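Local coordinates for Hit-like protein involved in cell-cycle regulation (Bartonella henselae, PDB 3LB5), which probably binds and hydrolyses nucleotide-type ligands, as a dimeric HINT-like member of the histidine triad family, at residues B[46-49]-B[50-53]; B[72-75]-B[76-80]. All blocks are in the same frame, centred on the assembly; numbering follows the deposited sequence.

Contact 1 of 2, residues B[46-49]-B[50-53]; sequences YEDD and DVIA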
loop_
_atom_site.group_PDB
_atom_site.type_symbol
_atom_site.label_atom_id
_atom_site.label_comp_id
_atom_site.label_asym_id
_atom_site.label_seq_id
_atom_site.Cartn_x
_atom_site.Cartn_y
_atom_site.Cartn_z
ATOM N N TYR B 46 -10.823 9.545 -11.529
ATOM C CA TYR B 46 -9.622 10.269 -11.943
ATOM C C TYR B 46 -8.876 9.409 -12.955
ATOM O O TYR B 46 -8.939 8.176 -12.908
ATOM C CB TYR B 46 -8.722 10.601 -10.720
ATOM C CG TYR B 46 -7.333 11.140 -11.057
ATOM C CD1 TYR B 46 -7.152 12.467 -11.427
ATOM C CD2 TYR B 46 -6.206 10.316 -10.993
ATOM C CE1 TYR B 46 -5.887 12.969 -11.746
ATOM C CE2 TYR B 46 -4.927 10.807 -11.321
ATOM C CZ TYR B 46 -4.783 12.138 -11.695
ATOM O OH TYR B 46 -3.536 12.651 -12.013
ATOM N N GLU B 47 -8.179 10.079 -13.869
ATOM C CA GLU B 47 -7.428 9.420 -14.915
ATOM C C GLU B 47 -6.358 10.386 -15.451
ATOM O O GLU B 47 -6.610 11.569 -15.590
ATOM C CB GLU B 47 -8.401 9.009 -16.028
ATOM C CG GLU B 47 -7.803 8.189 -17.150
ATOM C CD GLU B 47 -8.832 7.700 -18.166
ATOM O OE1 GLU B 47 -8.383 7.169 -19.197
ATOM O OE2 GLU B 47 -10.067 7.818 -17.932
ATOM N N ASP B 48 -5.159 9.873 -15.688
ATOM C CA ASP B 48 -4.157 10.591 -16.460
ATOM C C ASP B 48 -3.553 9.615 -17.477
ATOM O O ASP B 48 -4.126 8.562 -17.716
ATOM C CB ASP B 48 -3.122 11.270 -15.546
ATOM C CG ASP B 48 -2.326 10.296 -14.685
ATOM O OD1 ASP B 48 -2.150 9.101 -15.049
ATOM O OD2 ASP B 48 -1.820 10.757 -13.624
ATOM N N ASP B 49 -2.412 9.959 -18.081
ATOM C CA ASP B 49 -1.814 9.082 -19.093
ATOM C C ASP B 49 -1.422 7.697 -18.556
ATOM O O ASP B 49 -1.322 6.721 -19.330
ATOM C CB ASP B 49 -0.598 9.762 -19.710
ATOM C CG ASP B 49 -0.973 10.737 -20.834
ATOM O OD1 ASP B 49 -1.984 10.505 -21.555
ATOM O OD2 ASP B 49 -0.230 11.725 -21.010
ATOM N N ASP B 50 -1.248 7.602 -17.235
ATOM C CA ASP B 50 -0.634 6.423 -16.640
ATOM C C ASP B 50 -1.551 5.623 -15.712
ATOM O O ASP B 50 -1.259 4.475 -15.407
ATOM C CB ASP B 50 0.635 6.821 -15.894
ATOM C CG ASP B 50 1.701 7.386 -16.825
ATOM O OD1 ASP B 50 1.935 6.792 -17.872
ATOM O OD2 ASP B 50 2.289 8.443 -16.532
ATOM N N VAL B 51 -2.633 6.223 -15.234
ATOM C CA VAL B 51 -3.440 5.511 -14.231
ATOM C C VAL B 51 -4.913 5.774 -14.373
ATOM O O VAL B 51 -5.328 6.774 -14.964
ATOM C CB VAL B 51 -3.053 5.894 -12.759
ATOM C CG1 VAL B 51 -1.550 5.854 -12.523
ATOM C CG2 VAL B 51 -3.595 7.254 -12.388
ATOM N N ILE B 52 -5.702 4.896 -13.767
ATOM C CA ILE B 52 -7.119 5.083 -13.667
ATOM C C ILE B 52 -7.485 4.823 -12.234
ATOM O O ILE B 52 -7.015 3.859 -11.653
ATOM C CB ILE B 52 -7.909 4.101 -14.547
ATOM C CG1 ILE B 52 -7.465 4.177 -16.012
ATOM C CG2 ILE B 52 -9.392 4.428 -14.464
ATOM C CD1 ILE B 52 -8.021 3.016 -16.851
ATOM N N ALA B 53 -8.314 5.701 -11.678
ATOM C CA ALA B 53 -8.889 5.498 -10.352
ATOM C C ALA B 53 -10.380 5.367 -10.507
ATOM O O ALA B 53 -11.011 6.175 -11.195
ATOM C CB ALA B 53 -8.531 6.667 -9.397
HETATM O O HOH W 1 1.287 10.565 -14.987
#
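Backbone hydrogen bonds between Y46 and A53 begin a short antiparallel pairing. A53 N donates to Y46 O at 2.8 Å, almost straight at 172°, while the return bond from Y46 N to A53 O is weak. E47 and I52 form the next, non-hydrogen-bonded pair; here E47 CA offers a C-H contact to V51 O (3.4 Å), an oxygen that also accepts D48 N at 3.2 Å.

The turn itself is held by a side chain. With CG of D48 between its backbone N and carbonyl carbon (chi1 62°), D48 OD1 swings over the bend and takes two amides: D50 N at 2.8 Å, on the anti side but tilted out of the carboxylate plane, and V51 N at 2.9 Å, nearly along the C-O axis. They arrive from opposite faces of that plane, which should limit its rotation. A water donates to D50 OD2 (2.8 Å) and, weakly, to D48 OD2.

Apolar contacts lie on the face carrying Y46 and A53. CG2 of V51 meets the Y46 ring obliquely at CE2, 3.9 Å away, and V51 and A53 go on to pack against helix 81-101. On the reverse face E47 runs alongside I52, and its carboxylate forms salt bridges with K70 and R44. The whole is a tight beta hairpin whose connection contains an Asx turn at D48, joining strand 44-47, outermost in this chain's sheet, to strand 51-55 of the HIT fold.

Contact 2 of 2, residues B[72-75]-B[76-80]; sequences GSRN and LLDAD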
loop_
_atom_site.group_PDB
_atom_site.type_symbol
_atom_site.label_atom_id
_atom_site.label_comp_id
_atom_site.label_asym_id
_atom_site.label_seq_id
_atom_site.Cartn_x
_atom_site.Cartn_y
_atom_site.Cartn_z
ATOM N N GLY B 72 0.152 -2.853 -17.881
ATOM C CA GLY B 72 -0.119 -4.136 -17.240
ATOM C C GLY B 72 1.034 -4.752 -16.446
ATOM O O GLY B 72 2.167 -4.807 -16.912
ATOM N N SER B 73 0.743 -5.176 -15.220
ATOM C CA SER B 73 1.586 -6.139 -14.505
ATOM C C SER B 73 0.645 -6.906 -13.597
ATOM O O SER B 73 -0.432 -6.407 -13.264
ATOM C CB SER B 73 2.727 -5.469 -13.708
ATOM O OG SER B 73 2.254 -4.660 -12.651
ATOM N N ARG B 74 1.019 -8.123 -13.219
ATOM C CA ARG B 74 0.163 -8.929 -12.335
ATOM C C ARG B 74 -0.022 -8.265 -10.970
ATOM O O ARG B 74 -1.098 -8.344 -10.375
ATOM C CB ARG B 74 0.765 -10.323 -12.131
ATOM C CG ARG B 74 0.756 -11.180 -13.422
ATOM C CD ARG B 74 1.291 -12.564 -13.212
ATOM N NE ARG B 74 0.483 -13.381 -12.317
ATOM C CZ ARG B 74 0.740 -13.609 -11.029
ATOM N NH1 ARG B 74 1.801 -13.061 -10.426
ATOM N NH2 ARG B 74 -0.077 -14.407 -10.334
ATOM N N ASN B 75 1.052 -7.661 -10.465
ATOM C CA ASN B 75 1.029 -7.058 -9.124
ATOM C C ASN B 75 2.247 -6.162 -8.928
ATOM O O ASN B 75 2.815 -5.684 -9.914
ATOM C CB ASN B 75 0.852 -8.133 -8.019
ATOM C CG ASN B 75 1.939 -9.191 -8.024
ATOM O OD1 ASN B 75 3.101 -8.916 -8.288
ATOM N ND2 ASN B 75 1.565 -10.408 -7.666
ATOM N N LEU B 76 2.646 -5.905 -7.679
ATOM C CA LEU B 76 3.765 -4.986 -7.414
ATOM C C LEU B 76 5.120 -5.563 -7.806
ATOM O O LEU B 76 6.036 -4.834 -8.223
ATOM C CB LEU B 76 3.801 -4.611 -5.914
ATOM C CG LEU B 76 4.758 -3.471 -5.534
ATOM C CD1 LEU B 76 4.145 -2.180 -5.943
ATOM C CD2 LEU B 76 5.019 -3.459 -4.052
ATOM N N LEU B 77 5.247 -6.870 -7.625
ATOM C CA LEU B 77 6.500 -7.615 -7.802
ATOM C C LEU B 77 7.017 -7.599 -9.246
ATOM O O LEU B 77 8.227 -7.525 -9.464
ATOM C CB LEU B 77 6.312 -9.064 -7.337
ATOM C CG LEU B 77 5.721 -9.288 -5.931
ATOM C CD1 LEU B 77 5.238 -10.728 -5.792
ATOM C CD2 LEU B 77 6.753 -8.983 -4.870
ATOM N N ASP B 78 6.106 -7.654 -10.219
ATOM C CA ASP B 78 6.505 -7.673 -11.643
ATOM C C ASP B 78 6.308 -6.336 -12.368
ATOM O O ASP B 78 6.562 -6.246 -13.566
ATOM C CB ASP B 78 5.783 -8.802 -12.405
ATOM C CG ASP B 78 4.267 -8.617 -12.449
ATOM O OD1 ASP B 78 3.709 -8.013 -11.522
ATOM O OD2 ASP B 78 3.621 -9.101 -13.400
ATOM N N ALA B 79 5.846 -5.305 -11.653
ATOM C CA ALA B 79 5.669 -3.978 -12.261
ATOM C C ALA B 79 7.024 -3.364 -12.591
ATOM O O ALA B 79 8.004 -3.622 -11.887
ATOM C CB ALA B 79 4.910 -3.070 -11.310
ATOM N N ASP B 80 7.074 -2.566 -13.657
ATOM C CA ASP B 80 8.221 -1.686 -13.926
ATOM C C ASP B 80 8.317 -0.721 -12.758
ATOM O O ASP B 80 7.290 -0.189 -12.328
ATOM C CB ASP B 80 7.956 -0.814 -15.169
ATOM C CG ASP B 80 7.912 -1.590 -16.446
ATOM O OD1 ASP B 80 8.367 -2.755 -16.488
ATOM O OD2 ASP B 80 7.449 -1.002 -17.446
#
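Two similar first torsions turn the D78 side chain back, and the N75 side chain forward, onto main-chain amides across this bend: chi1 is 58° in N75 and 64° in D78, each placing CG between backbone N and carbonyl carbon. The D78 carboxylate thereby faces the backbone of 74-75 and receives two consecutive amides. R74 N donates to D78 OD2 at 2.8 Å and N75 N to D78 OD1 at 2.9 Å; each oxygen uses its syn lone pair, and the two similarly straight bonds grip the group in a fork that should fix its rotation. In the other direction, N75 OD1 accepts L77 N at 3.0 Å, a more bent bond at 136°, while CB of L77 lies against the same oxygen.

S73 adds a bond within 72-75, its hydroxyl donating to N75 O (3.0 Å), while S73 OG rests against CB of A79 at 3.4 Å. CB and CG of R74 pass beside D78 OD2, but the guanidinium goes elsewhere, pairing with E114. That carboxylate also accepts N75 ND2, so the N75 amide is held at both ends. Carbonyls of L76, L77 and A79 accept hydrogen bonds from Q92 and K96 of the second subunit.

The bond from L77 N to N75 OD1 makes an Asx turn, and the return bond from N75 N to D78 OD1 resembles one half of a capping box without completing it. Together they shape the loop leading from strand 65-69 to helix 81-101 in the HIT domain, at the dimer interface.

Both contacts show side-chain carboxylates or amides standing in for backbone acceptors at a change of chain direction, yet their settings differ. Contact 1 belongs to the sheet: its main-chain bonds pair two strands, and its buried residues V51, I52 and A53 lie on the second strand while D49 and D50 are exposed. Contact 2 has no strand or helix of its own and relies chiefly on side-chain-to-backbone bonds, with buried S73, N75 and L76. The centres of contacts 1 and 2 lie about 17 Å apart, and the two contacts do not touch. Helix 81-101 relates them, packing on both and also following contact 2 in sequence. Within the assembly, contact 2 alone meets the second subunit.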